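Local coordinates for formyltransferase (Francisella tularensis subsp. tularensis, PDB 4NV1), which has the alpha/beta fold of the formyltransferase family followed by a C-terminal dimerization domain, and holds dTDP-4-amino-4,6-dideoxyglucose in a pocket, at residues A[7-12]-A[78-83]; A[17-22]-A[160-165]; A[91-96]-A[156-161]; A[98-103]-A[114-119]; A[120-123]-A[128-131]. One frame throughout, in Å; residues are numbered along the deposited sequence.

All five contacts surround one mixed seven-stranded sheet. Contacts 1, 3, 4 and 5 each include one of its strands, whereas contact 2 joins two helices packed against it. Contacts 2 and 3 lie closest together, their centres about 9 Å apart, and share helix 147-170. Contacts 4 and 5 share strand 117-123, the antiparallel neighbour of strand 89-94 in contact 3. The farthest-spread pairs, contacts 1 and 4 and contacts 2 and 4, have centres about 21 Å apart. Contact 1 closes before contact 3 opens. Contacts 4 and 5 follow in series inside the loops closed by contacts 2 and 3, so helix 147-170 returns to cover strands laid down much earlier.

Contact 1 (A[7-12]-A[78-83]); sequences FVVTDN and QLFPAK
F80 enters the contact as an apolar wedge, its ring reaching V9 and F7 on strand 4-9. The end of the ring does the touching: F80 CZ is 3.6 Å from V9 CG2, and F80 CE2 is 3.8 Å from F7 CE2. The two phenyl groups slide past each other in opposite directions, with centroids 5.8 Å apart and planes inclined by 32°, a slanted meeting. F7 CG sits between the residue's own backbone N and carbonyl carbon (chi1 74°), and V9 CG2 lies in plane at the edge of the F7 ring. F7 and V9, two apart on the strand, point to the same side, toward F80, where bulky apolar side chains suit a buried position.

This is the end of the first strand, in the parallel part of the mixed, Rossmann-like sheet, where the chain turns into helix 13-24 and residues gather beside the bound dTDP-4-amino-4,6-dideoxyglucose.

Polar groups fix the loops themselves. T10 OG1 accepts from N12 N at 2.9 Å in an ST turn, and N12 OD1 caps helix 13-24 through I15 N, while N12 ND2 makes a weak hydrogen bond to the ligand. D11 lies beside Q78 without bonding to it: D11 OD2 binds K77 N and D11 OD1 binds S36 N. The amide of Q78 suits its place because it can both accept and donate, OE1 pairing with M57 N and NE2 with I55 O.

Contact 2 (A[17-22]-A[160-165]); sequences SDFKNI and ELFTKV
F19 and F162 meet because their first torsions send the two rings into the gap between helices 13-24 and 147-170. In F19, CG stands opposite the carbonyl carbon and next to the backbone N (chi1 -82°), which bends the end of the side chain across to the other helix. In F162, CG instead extends away from the backbone N, carrying its ring out toward F19. The rings form an offset stack, nearly parallel, their planes 3° apart and centroids separated by 4.1 Å. F162 CE2 lies over the centre of one F19 face, and F19 CZ over the centre of one F162 face. The closest carbons are F19 CE2 and F162 CZ, at 3.7 Å.

I22, one turn beyond F19, fills the space beside this stack with both branches. Its CG2 approaches F162 CE2 to 3.9 Å at a slant, while its CD1 rests 3.3 Å from T163 OG1. That hydroxyl is paired with V159 O of its own helix, so T163 can present a polar atom beside an aliphatic one without needing a partner across the contact. Flat phenylalanines suit the buried side of the interface, and threonine the exposed side.

F162 also meets F72 edge-to-face, and both stacked rings touch I93 of the sheet below. The axes of segments 17-22 and 160-165 come within 10.9 Å and cross at -20°. Two nearly parallel helices lying side by side on one sheet face form one helical layer, as in the layered architecture of an alpha/beta domain.

Contact 3 (A[91-96]-A[156-161]); sequences INIHPG and KKEVEL
E158 OE1 is hydrogen-bonded to H75 NE2, while the other carboxylate oxygen of E158 is pressed against the backbone running from I93 to P95. E158 OE2 comes 3.2 Å from P95 N, but a proline nitrogen has no hydrogen to share. The same oxygen lies 3.3 Å from I93 O, an approach of two acceptors rather than a bond. Its neighbours also include the carbonyl carbon of H94 and P95 CD, the latter at 3.6 Å. E158 OE2 is thus placed by packing, and the firm polar tie of this carboxylate runs to H75.

The side chain reaches that spot with CG lying opposite its carbonyl carbon (chi1 -80°) and the chain extended beyond. On the way, E158 CB packs 4.0 Å from I93 CG2, so the aliphatic part of glutamate serves the apolar sheet surface while its acid end reaches the loop. Rigid P95 suits the point where the strand ends. Because H75 lines the pocket for dTDP-4-amino-4,6-dideoxyglucose, E158 acts as a second-shell residue that probably orients the imidazole.

On the outer side of the helix, K157 NZ and E160 OE2 form a salt bridge of 2.6 Å, met on the syn side of the carboxylate. The inner side of helix 147-170 lies over strand 89-94, with E158 also touching C74 and A119 on the two flanking strands, 70-74 and 117-123.

Contact 4 (A[98-103]-A[114-119]); sequences NPYNRG and KLPIGA
Y100 and L115 bring the two backbones together, their CA atoms 6.3 Å apart, and no direct hydrogen bond joins the segments. Instead a water donates to Y100 O at 2.6 Å and to P116 O at 2.7 Å, bridging two carbonyls that could not bond to each other. The loop 98-103 is sharply shaped: the peptide before P99 is cis, N101 takes a positive phi of 62°, and G103 adopts angles suited to a residue without a side chain.

The ring of Y100 lies between two prolines. P116 CD sits over the centre of one face in a CH-pi contact, 4.1 Å from the centroid and only 10° off the normal, while P99 CD lies over the opposite face toward the rim. Proline suits this role because its CD, next to nitrogen, carries polarised hydrogens. L115 fits in beside them, its CB 4.1 Å from Y100 CB and 3.6 Å from N101 ND2. The amide of N101 is engaged elsewhere: OD1 receives N186 ND2 and N113 ND2, and ND2 pairs with S110 OG. Asparagine, able to donate and accept and tolerant of positive phi, fits that position.

Between the segments run W104, F105 and Q107, all lining the ligand pocket. The contact therefore closes the base of a loop-and-helix excursion between strands 89-94 and 117-123 of the formyltransferase domain.

Contact 5 (A[120-123]-A[128-131]); sequences TIHV and IDHG
H122 brings its imidazole obliquely to the backbone of D129, H130 and G131. H122 NE2 is 3.7 Å from D129 CA and 4.0 Å from H130 N, a slanted approach that makes no hydrogen bond. Nearer its root, H122 CB is 3.7 Å from G131 O. The ring gets there because CG is tucked between the backbone N and the carbonyl carbon (chi1 68°), which points it across to the loop. Histidine suits this place, its compact ring fitting beside the loop backbone.

Next to it, G131 CA approaches V123 O at 3.5 Å in a CA-H...O contact with an angle of 132° at the hydrogen. The side-chain direction of G131 points at that same carbonyl, so this close passage depends on its having none. Here the chain is finishing the turn of a beta hairpin: strand 117-123 runs out, the loop swings round, and strand 133-139 returns antiparallel beside it, with V123 and D132 paired through their backbones.

Farther out, D129, which has positive phi, is bonded from the side of loop 98-103. D129 OD2 accepts from G103 N, D129 O from R102 NE, and I128 O from R102 NH2, so a single arginine grips two successive carbonyls. Aspartate suits the bend because its short carboxylate reaches the N-H of G103 in the adjacent loop. On the other side of strand 117-123, H122 pairs through its backbone with N92, and T120 OG1 is hydrogen-bonded to G96 O, tying the hairpin to the parallel part of the sheet.

Contact 1 (A[7-12]-A[78-83])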
# COMPACT_ATOMS: atom_id res chain seq x y z
N PHE A 7 8.07 -34.15 22.57
CA PHE A 7 7.56 -32.81 22.85
C PHE A 7 7.78 -31.87 21.67
O PHE A 7 8.79 -31.91 20.95
CB PHE A 7 8.09 -32.25 24.16
CG PHE A 7 9.52 -31.82 24.13
CD1 PHE A 7 10.55 -32.71 24.36
CD2 PHE A 7 9.84 -30.50 23.93
CE1 PHE A 7 11.89 -32.34 24.35
CE2 PHE A 7 11.17 -30.10 23.91
CZ PHE A 7 12.19 -31.01 24.12
N VAL A 8 6.82 -30.96 21.52
CA VAL A 8 6.77 -29.99 20.45
C VAL A 8 6.47 -28.67 21.10
O VAL A 8 5.42 -28.52 21.70
CB VAL A 8 5.63 -30.36 19.51
CG1 VAL A 8 5.29 -29.25 18.52
CG2 VAL A 8 5.98 -31.67 18.85
N VAL A 9 7.41 -27.76 20.98
CA VAL A 9 7.27 -26.38 21.36
C VAL A 9 7.00 -25.42 20.19
O VAL A 9 7.77 -25.36 19.21
CB VAL A 9 8.54 -25.95 22.01
CG1 VAL A 9 8.30 -24.65 22.73
CG2 VAL A 9 9.04 -27.05 22.92
N THR A 10 5.86 -24.73 20.25
CA THR A 10 5.50 -23.70 19.27
C THR A 10 4.62 -22.60 19.85
O THR A 10 3.79 -22.87 20.74
CB THR A 10 4.68 -24.27 18.12
OG1 THR A 10 4.49 -23.26 17.12
CG2 THR A 10 3.35 -24.79 18.59
N ASP A 11 4.81 -21.38 19.33
CA ASP A 11 3.86 -20.33 19.55
C ASP A 11 3.07 -19.96 18.30
O ASP A 11 2.62 -18.83 18.21
CB ASP A 11 4.60 -19.14 20.11
CG ASP A 11 5.14 -19.47 21.48
OD1 ASP A 11 4.29 -19.73 22.33
OD2 ASP A 11 6.37 -19.56 21.70
N ASN A 12 2.83 -20.89 17.38
CA ASN A 12 2.09 -20.57 16.16
C ASN A 12 0.90 -21.45 16.00
O ASN A 12 1.08 -22.65 16.00
CB ASN A 12 2.91 -20.87 14.91
CG ASN A 12 2.24 -20.38 13.62
OD1 ASN A 12 1.37 -21.02 13.03
ND2 ASN A 12 2.72 -19.25 13.17
N GLN A 78 10.79 -19.24 22.36
CA GLN A 78 11.90 -19.45 23.32
C GLN A 78 13.01 -20.39 22.84
O GLN A 78 12.73 -21.32 22.09
CB GLN A 78 11.40 -20.07 24.64
CG GLN A 78 9.96 -19.74 25.01
CD GLN A 78 9.48 -20.37 26.32
OE1 GLN A 78 10.19 -20.39 27.33
NE2 GLN A 78 8.27 -20.88 26.29
N LEU A 79 14.21 -20.18 23.37
CA LEU A 79 15.36 -21.03 23.11
C LEU A 79 15.58 -22.09 24.18
O LEU A 79 15.43 -21.85 25.39
CB LEU A 79 16.62 -20.19 23.07
CG LEU A 79 16.47 -18.98 22.13
CD1 LEU A 79 17.48 -17.90 22.52
CD2 LEU A 79 16.57 -19.42 20.68
N PHE A 80 15.99 -23.27 23.70
CA PHE A 80 16.06 -24.48 24.48
C PHE A 80 17.39 -24.39 25.22
O PHE A 80 18.39 -23.97 24.64
CB PHE A 80 16.07 -25.73 23.58
CG PHE A 80 14.75 -26.16 22.98
CD1 PHE A 80 13.68 -25.32 22.79
CD2 PHE A 80 14.64 -27.45 22.53
CE1 PHE A 80 12.49 -25.78 22.21
CE2 PHE A 80 13.50 -27.91 21.93
CZ PHE A 80 12.41 -27.07 21.78
N PRO A 81 17.41 -24.78 26.50
CA PRO A 81 18.65 -24.84 27.27
C PRO A 81 19.70 -25.78 26.70
O PRO A 81 19.38 -26.72 26.01
CB PRO A 81 18.20 -25.37 28.63
CG PRO A 81 16.80 -24.86 28.75
CD PRO A 81 16.22 -24.70 27.36
N ALA A 82 20.97 -25.55 27.02
CA ALA A 82 22.04 -26.31 26.38
C ALA A 82 21.95 -27.78 26.71
O ALA A 82 22.12 -28.60 25.84
CB ALA A 82 23.41 -25.76 26.76
N LYS A 83 21.64 -28.12 27.95
CA LYS A 83 21.80 -29.49 28.40
C LYS A 83 20.58 -30.27 27.94
O LYS A 83 20.64 -31.49 27.74
CB LYS A 83 21.90 -29.52 29.93
CG LYS A 83 22.49 -28.25 30.50
CD LYS A 83 23.28 -28.50 31.77
CE LYS A 83 24.46 -27.54 31.89
NZ LYS A 83 25.28 -27.87 33.09

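Contact 2 (A[17-22]-A[160-165])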
# COMPACT_ATOMS: atom_id res chain seq x y z
N SER A 17 -1.51 -26.46 14.55
CA SER A 17 -2.51 -27.25 13.81
C SER A 17 -1.94 -28.25 12.77
O SER A 17 -2.46 -29.37 12.60
CB SER A 17 -3.46 -26.26 13.11
OG SER A 17 -4.51 -27.00 12.55
N ASP A 18 -0.90 -27.87 12.05
CA ASP A 18 -0.31 -28.81 11.05
C ASP A 18 0.39 -30.04 11.65
O ASP A 18 0.11 -31.20 11.28
CB ASP A 18 0.59 -28.05 10.09
CG ASP A 18 -0.21 -27.21 9.08
OD1 ASP A 18 -1.42 -27.49 8.90
OD2 ASP A 18 0.33 -26.27 8.46
N PHE A 19 1.22 -29.76 12.64
CA PHE A 19 1.87 -30.79 13.39
C PHE A 19 0.93 -31.82 13.98
O PHE A 19 1.12 -33.04 13.78
CB PHE A 19 2.75 -30.17 14.47
CG PHE A 19 4.07 -29.73 13.96
CD1 PHE A 19 4.18 -29.08 12.71
CD2 PHE A 19 5.22 -30.04 14.66
CE1 PHE A 19 5.40 -28.66 12.21
CE2 PHE A 19 6.45 -29.60 14.19
CZ PHE A 19 6.54 -28.93 12.96
N LYS A 20 -0.11 -31.34 14.66
CA LYS A 20 -1.11 -32.23 15.29
C LYS A 20 -1.58 -33.22 14.26
O LYS A 20 -1.76 -34.43 14.49
CB LYS A 20 -2.34 -31.44 15.74
CG LYS A 20 -2.25 -30.77 17.09
CD LYS A 20 -2.72 -31.66 18.23
CE LYS A 20 -3.07 -30.74 19.39
NZ LYS A 20 -2.87 -31.26 20.76
N ASN A 21 -1.87 -32.62 13.12
CA ASN A 21 -2.30 -33.34 11.95
C ASN A 21 -1.34 -34.41 11.44
O ASN A 21 -1.67 -35.59 11.31
CB ASN A 21 -2.45 -32.32 10.84
CG ASN A 21 -3.72 -32.54 10.12
OD1 ASN A 21 -3.82 -33.47 9.32
ND2 ASN A 21 -4.73 -31.76 10.48
N ILE A 22 -0.14 -33.96 11.12
CA ILE A 22 0.91 -34.89 10.70
C ILE A 22 1.24 -35.90 11.81
O ILE A 22 1.23 -37.09 11.56
CB ILE A 22 2.16 -34.11 10.29
CG1 ILE A 22 1.82 -33.33 9.02
CG2 ILE A 22 3.38 -35.02 10.15
CD1 ILE A 22 2.56 -32.04 8.99
N GLU A 160 5.64 -28.90 4.54
CA GLU A 160 5.96 -29.89 3.53
C GLU A 160 7.28 -30.63 3.75
O GLU A 160 7.36 -31.86 3.62
CB GLU A 160 5.85 -29.24 2.16
CG GLU A 160 6.31 -30.16 1.06
CD GLU A 160 6.81 -29.42 -0.18
OE1 GLU A 160 7.13 -30.15 -1.13
OE2 GLU A 160 6.93 -28.17 -0.20
N LEU A 161 8.31 -29.93 4.20
CA LEU A 161 9.58 -30.59 4.49
C LEU A 161 9.49 -31.47 5.74
O LEU A 161 9.98 -32.57 5.79
CB LEU A 161 10.72 -29.61 4.66
CG LEU A 161 11.10 -28.80 3.41
CD1 LEU A 161 12.30 -27.98 3.77
CD2 LEU A 161 11.56 -29.58 2.19
N PHE A 162 8.72 -31.05 6.74
CA PHE A 162 8.60 -31.84 7.96
C PHE A 162 7.78 -33.10 7.67
O PHE A 162 8.07 -34.20 8.18
CB PHE A 162 7.91 -30.97 9.01
CG PHE A 162 7.60 -31.68 10.28
CD1 PHE A 162 8.60 -31.94 11.18
CD2 PHE A 162 6.32 -32.00 10.61
CE1 PHE A 162 8.32 -32.58 12.39
CE2 PHE A 162 6.02 -32.66 11.78
CZ PHE A 162 7.02 -32.95 12.68
N THR A 163 6.72 -32.93 6.88
CA THR A 163 5.92 -34.05 6.43
C THR A 163 6.85 -35.11 5.75
O THR A 163 6.76 -36.29 6.03
CB THR A 163 4.82 -33.56 5.47
OG1 THR A 163 4.00 -32.57 6.09
CG2 THR A 163 3.99 -34.68 4.93
N LYS A 164 7.77 -34.67 4.91
CA LYS A 164 8.67 -35.55 4.16
C LYS A 164 9.68 -36.26 5.05
O LYS A 164 10.15 -37.33 4.70
CB LYS A 164 9.38 -34.74 3.09
CG LYS A 164 10.08 -35.54 1.99
CD LYS A 164 10.66 -34.68 0.86
CE LYS A 164 11.57 -35.49 -0.06
NZ LYS A 164 12.71 -34.63 -0.54
N VAL A 165 10.06 -35.71 6.19
CA VAL A 165 11.14 -36.31 6.94
C VAL A 165 10.76 -36.83 8.34
O VAL A 165 11.61 -37.45 9.01
CB VAL A 165 12.38 -35.40 7.09
CG1 VAL A 165 13.02 -35.09 5.73
CG2 VAL A 165 12.08 -34.16 7.94

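Contact 3 (A[91-96]-A[156-161])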
# COMPACT_ATOMS: atom_id res chain seq x y z
N ILE A 91 15.08 -30.95 17.40
CA ILE A 91 15.10 -30.56 16.01
C ILE A 91 14.24 -29.32 15.83
O ILE A 91 13.15 -29.18 16.39
CB ILE A 91 14.68 -31.75 15.17
CG1 ILE A 91 15.79 -32.84 15.31
CG2 ILE A 91 14.26 -31.34 13.77
CD1 ILE A 91 15.36 -34.17 14.73
N ASN A 92 14.85 -28.37 15.15
CA ASN A 92 14.21 -27.10 14.84
C ASN A 92 13.70 -27.07 13.41
O ASN A 92 14.38 -27.48 12.48
CB ASN A 92 15.25 -26.02 15.02
CG ASN A 92 14.66 -24.61 15.00
OD1 ASN A 92 15.40 -23.69 14.84
ND2 ASN A 92 13.38 -24.43 15.26
N ILE A 93 12.51 -26.54 13.24
CA ILE A 93 11.89 -26.41 11.95
C ILE A 93 11.81 -24.91 11.82
O ILE A 93 11.09 -24.24 12.57
CB ILE A 93 10.53 -27.13 11.94
CG1 ILE A 93 10.74 -28.64 12.08
CG2 ILE A 93 9.75 -26.87 10.66
CD1 ILE A 93 10.51 -29.23 13.44
N HIS A 94 12.58 -24.40 10.85
CA HIS A 94 13.01 -22.99 10.83
C HIS A 94 12.62 -22.26 9.53
O HIS A 94 13.02 -22.72 8.45
CB HIS A 94 14.53 -22.98 11.04
CG HIS A 94 15.18 -21.65 10.90
ND1 HIS A 94 14.87 -20.56 11.69
CD2 HIS A 94 16.19 -21.25 10.08
CE1 HIS A 94 15.62 -19.53 11.33
NE2 HIS A 94 16.43 -19.93 10.36
N PRO A 95 11.95 -21.10 9.63
CA PRO A 95 11.63 -20.25 8.49
C PRO A 95 12.77 -19.47 7.89
O PRO A 95 12.54 -18.36 7.43
CB PRO A 95 10.55 -19.29 9.03
CG PRO A 95 10.96 -19.10 10.43
CD PRO A 95 11.68 -20.38 10.88
N GLY A 96 13.94 -20.07 7.73
CA GLY A 96 14.94 -19.55 6.78
C GLY A 96 15.89 -20.63 6.25
O GLY A 96 15.76 -21.78 6.63
N LYS A 156 4.63 -22.79 4.58
CA LYS A 156 4.21 -23.95 3.84
C LYS A 156 5.34 -24.90 3.43
O LYS A 156 5.19 -26.13 3.42
CB LYS A 156 3.55 -23.42 2.58
CG LYS A 156 2.83 -24.45 1.75
CD LYS A 156 1.65 -23.80 1.04
CE LYS A 156 0.76 -23.02 2.02
NZ LYS A 156 0.46 -21.61 1.58
N LYS A 157 6.51 -24.37 3.09
CA LYS A 157 7.62 -25.26 2.73
C LYS A 157 8.06 -26.03 3.99
O LYS A 157 8.27 -27.24 3.99
CB LYS A 157 8.75 -24.41 2.14
CG LYS A 157 9.99 -25.22 1.76
CD LYS A 157 9.66 -26.24 0.67
CE LYS A 157 9.32 -25.59 -0.64
NZ LYS A 157 8.65 -26.62 -1.48
N GLU A 158 8.12 -25.32 5.10
CA GLU A 158 8.42 -25.89 6.40
C GLU A 158 7.60 -27.10 6.67
O GLU A 158 8.20 -28.09 6.98
CB GLU A 158 8.15 -24.96 7.55
CG GLU A 158 9.21 -23.91 7.84
CD GLU A 158 8.75 -22.98 8.96
OE1 GLU A 158 7.78 -22.22 8.69
OE2 GLU A 158 9.34 -22.97 10.08
N VAL A 159 6.27 -26.98 6.58
CA VAL A 159 5.35 -28.09 6.81
C VAL A 159 5.43 -29.24 5.80
O VAL A 159 5.40 -30.44 6.16
CB VAL A 159 3.92 -27.53 6.92
CG1 VAL A 159 2.95 -28.68 6.98
CG2 VAL A 159 3.81 -26.70 8.19
N GLU A 160 5.64 -28.90 4.54
CA GLU A 160 5.96 -29.89 3.53
C GLU A 160 7.28 -30.63 3.75
O GLU A 160 7.36 -31.86 3.62
CB GLU A 160 5.85 -29.24 2.16
CG GLU A 160 6.31 -30.16 1.06
CD GLU A 160 6.81 -29.42 -0.18
OE1 GLU A 160 7.13 -30.15 -1.13
OE2 GLU A 160 6.93 -28.17 -0.20
N LEU A 161 8.31 -29.93 4.20
CA LEU A 161 9.58 -30.59 4.49
C LEU A 161 9.49 -31.47 5.74
O LEU A 161 9.98 -32.57 5.79
CB LEU A 161 10.72 -29.61 4.66
CG LEU A 161 11.10 -28.80 3.41
CD1 LEU A 161 12.30 -27.98 3.77
CD2 LEU A 161 11.56 -29.58 2.19

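Contact 4 (A[98-103]-A[114-119])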
# COMPACT_ATOMS: atom_id res chain seq x y z
N ASN A 98 19.27 -21.88 6.34
CA ASN A 98 20.60 -21.86 6.95
C ASN A 98 21.72 -22.16 5.93
O ASN A 98 21.53 -22.98 5.06
CB ASN A 98 20.68 -22.94 8.02
CG ASN A 98 19.84 -22.63 9.27
OD1 ASN A 98 19.85 -23.40 10.24
ND2 ASN A 98 19.16 -21.49 9.28
N PRO A 99 22.87 -21.48 6.03
CA PRO A 99 23.19 -20.60 7.12
C PRO A 99 22.93 -19.12 6.81
O PRO A 99 23.58 -18.29 7.44
CB PRO A 99 24.68 -20.75 7.21
CG PRO A 99 25.09 -20.87 5.76
CD PRO A 99 24.05 -21.80 5.22
N TYR A 100 22.11 -18.79 5.82
CA TYR A 100 21.85 -17.38 5.41
C TYR A 100 20.74 -16.66 6.21
O TYR A 100 19.65 -17.17 6.36
CB TYR A 100 21.55 -17.29 3.93
CG TYR A 100 22.49 -18.07 3.01
CD1 TYR A 100 22.09 -19.30 2.53
CD2 TYR A 100 23.72 -17.57 2.58
CE1 TYR A 100 22.89 -20.04 1.70
CE2 TYR A 100 24.56 -18.31 1.72
CZ TYR A 100 24.12 -19.54 1.27
OH TYR A 100 24.85 -20.40 0.44
N ASN A 101 21.09 -15.51 6.76
CA ASN A 101 20.17 -14.57 7.45
C ASN A 101 19.60 -15.29 8.65
O ASN A 101 18.40 -15.46 8.76
CB ASN A 101 19.08 -14.06 6.52
CG ASN A 101 19.62 -13.04 5.55
OD1 ASN A 101 20.48 -12.24 5.91
ND2 ASN A 101 19.10 -13.04 4.32
N ARG A 102 20.51 -15.90 9.40
CA ARG A 102 20.17 -16.55 10.65
C ARG A 102 19.70 -15.43 11.56
O ARG A 102 20.11 -14.27 11.42
CB ARG A 102 21.38 -17.31 11.23
CG ARG A 102 21.68 -18.52 10.35
CD ARG A 102 23.09 -19.08 10.47
NE ARG A 102 23.45 -19.17 11.86
CZ ARG A 102 24.41 -18.47 12.45
NH1 ARG A 102 25.17 -17.64 11.74
NH2 ARG A 102 24.61 -18.63 13.76
N GLY A 103 18.85 -15.77 12.51
CA GLY A 103 18.41 -14.72 13.44
C GLY A 103 17.05 -14.18 13.07
O GLY A 103 16.18 -14.92 12.62
N LYS A 114 19.28 -9.97 -0.77
CA LYS A 114 19.29 -11.02 -1.75
C LYS A 114 19.97 -12.34 -1.41
O LYS A 114 19.99 -13.16 -2.30
CB LYS A 114 19.77 -10.57 -3.14
CG LYS A 114 19.38 -9.14 -3.47
CD LYS A 114 17.85 -9.04 -3.47
CE LYS A 114 17.37 -7.65 -3.86
NZ LYS A 114 15.88 -7.79 -4.03
N LEU A 115 20.42 -12.59 -0.18
CA LEU A 115 20.76 -13.97 0.21
C LEU A 115 19.56 -14.92 0.09
O LEU A 115 18.42 -14.50 0.31
CB LEU A 115 21.35 -13.93 1.61
CG LEU A 115 22.69 -13.15 1.62
CD1 LEU A 115 23.32 -13.21 3.00
CD2 LEU A 115 23.70 -13.64 0.58
N PRO A 116 19.78 -16.18 -0.32
CA PRO A 116 18.68 -17.13 -0.31
C PRO A 116 17.81 -17.12 0.95
O PRO A 116 18.27 -16.90 2.06
CB PRO A 116 19.41 -18.47 -0.34
CG PRO A 116 20.55 -18.17 -1.23
CD PRO A 116 21.03 -16.88 -0.63
N ILE A 117 16.57 -17.52 0.74
CA ILE A 117 15.59 -17.65 1.82
C ILE A 117 14.87 -18.94 1.48
O ILE A 117 14.74 -19.35 0.32
CB ILE A 117 14.60 -16.44 1.81
CG1 ILE A 117 13.52 -16.56 2.88
CG2 ILE A 117 13.88 -16.41 0.47
CD1 ILE A 117 14.05 -16.45 4.28
N GLY A 118 14.37 -19.60 2.50
CA GLY A 118 13.72 -20.89 2.31
C GLY A 118 13.41 -21.42 3.69
O GLY A 118 13.15 -20.59 4.64
N ALA A 119 13.35 -22.74 3.80
CA ALA A 119 13.09 -23.39 5.10
C ALA A 119 14.09 -24.51 5.39
O ALA A 119 14.47 -25.19 4.48
CB ALA A 119 11.68 -23.98 5.13
O HOH W 1 17.65 -17.35 4.64

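Contact 5 (A[120-123]-A[128-131])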
# COMPACT_ATOMS: atom_id res chain seq x y z
N THR A 120 14.47 -24.66 6.65
CA THR A 120 15.42 -25.60 7.11
C THR A 120 14.86 -26.34 8.33
O THR A 120 14.22 -25.73 9.21
CB THR A 120 16.67 -24.87 7.59
OG1 THR A 120 17.20 -24.06 6.56
CG2 THR A 120 17.78 -25.87 8.04
N ILE A 121 15.11 -27.66 8.33
CA ILE A 121 15.01 -28.52 9.52
C ILE A 121 16.36 -29.03 9.87
O ILE A 121 17.10 -29.58 9.03
CB ILE A 121 14.10 -29.71 9.26
CG1 ILE A 121 12.76 -29.26 8.75
CG2 ILE A 121 13.99 -30.55 10.52
CD1 ILE A 121 11.88 -30.32 8.17
N HIS A 122 16.73 -28.78 11.10
CA HIS A 122 18.09 -29.05 11.51
C HIS A 122 18.10 -29.46 12.97
O HIS A 122 17.22 -29.08 13.76
CB HIS A 122 18.99 -27.84 11.28
CG HIS A 122 18.68 -26.68 12.17
ND1 HIS A 122 17.72 -25.74 11.87
CD2 HIS A 122 19.22 -26.30 13.35
CE1 HIS A 122 17.66 -24.84 12.84
NE2 HIS A 122 18.54 -25.17 13.76
N VAL A 123 19.10 -30.25 13.31
CA VAL A 123 19.29 -30.67 14.68
C VAL A 123 19.80 -29.53 15.54
O VAL A 123 20.80 -28.93 15.22
CB VAL A 123 20.26 -31.87 14.75
CG1 VAL A 123 20.45 -32.35 16.20
CG2 VAL A 123 19.74 -33.01 13.88
N ILE A 128 22.37 -20.64 17.78
CA ILE A 128 21.15 -20.31 17.04
C ILE A 128 21.17 -20.65 15.54
O ILE A 128 21.99 -20.16 14.75
CB ILE A 128 20.75 -18.79 17.21
CG1 ILE A 128 20.37 -18.43 18.66
CG2 ILE A 128 19.64 -18.35 16.24
CD1 ILE A 128 19.40 -17.26 18.81
N ASP A 129 20.15 -21.40 15.10
CA ASP A 129 20.07 -21.77 13.68
C ASP A 129 21.47 -22.25 13.23
O ASP A 129 22.01 -21.68 12.31
CB ASP A 129 19.58 -20.55 12.83
CG ASP A 129 18.23 -19.93 13.31
OD1 ASP A 129 17.39 -20.70 13.85
OD2 ASP A 129 18.01 -18.69 13.16
N HIS A 130 22.04 -23.30 13.86
CA HIS A 130 23.44 -23.68 13.66
C HIS A 130 23.88 -25.15 13.40
O HIS A 130 24.97 -25.36 12.84
CB HIS A 130 24.23 -23.18 14.88
CG HIS A 130 25.72 -23.25 14.71
ND1 HIS A 130 26.45 -24.40 14.93
CD2 HIS A 130 26.62 -22.30 14.34
CE1 HIS A 130 27.73 -24.16 14.72
NE2 HIS A 130 27.86 -22.89 14.36
N GLY A 131 23.14 -26.17 13.85
CA GLY A 131 23.65 -27.57 13.80
C GLY A 131 23.32 -28.34 12.53
O GLY A 131 22.70 -27.76 11.61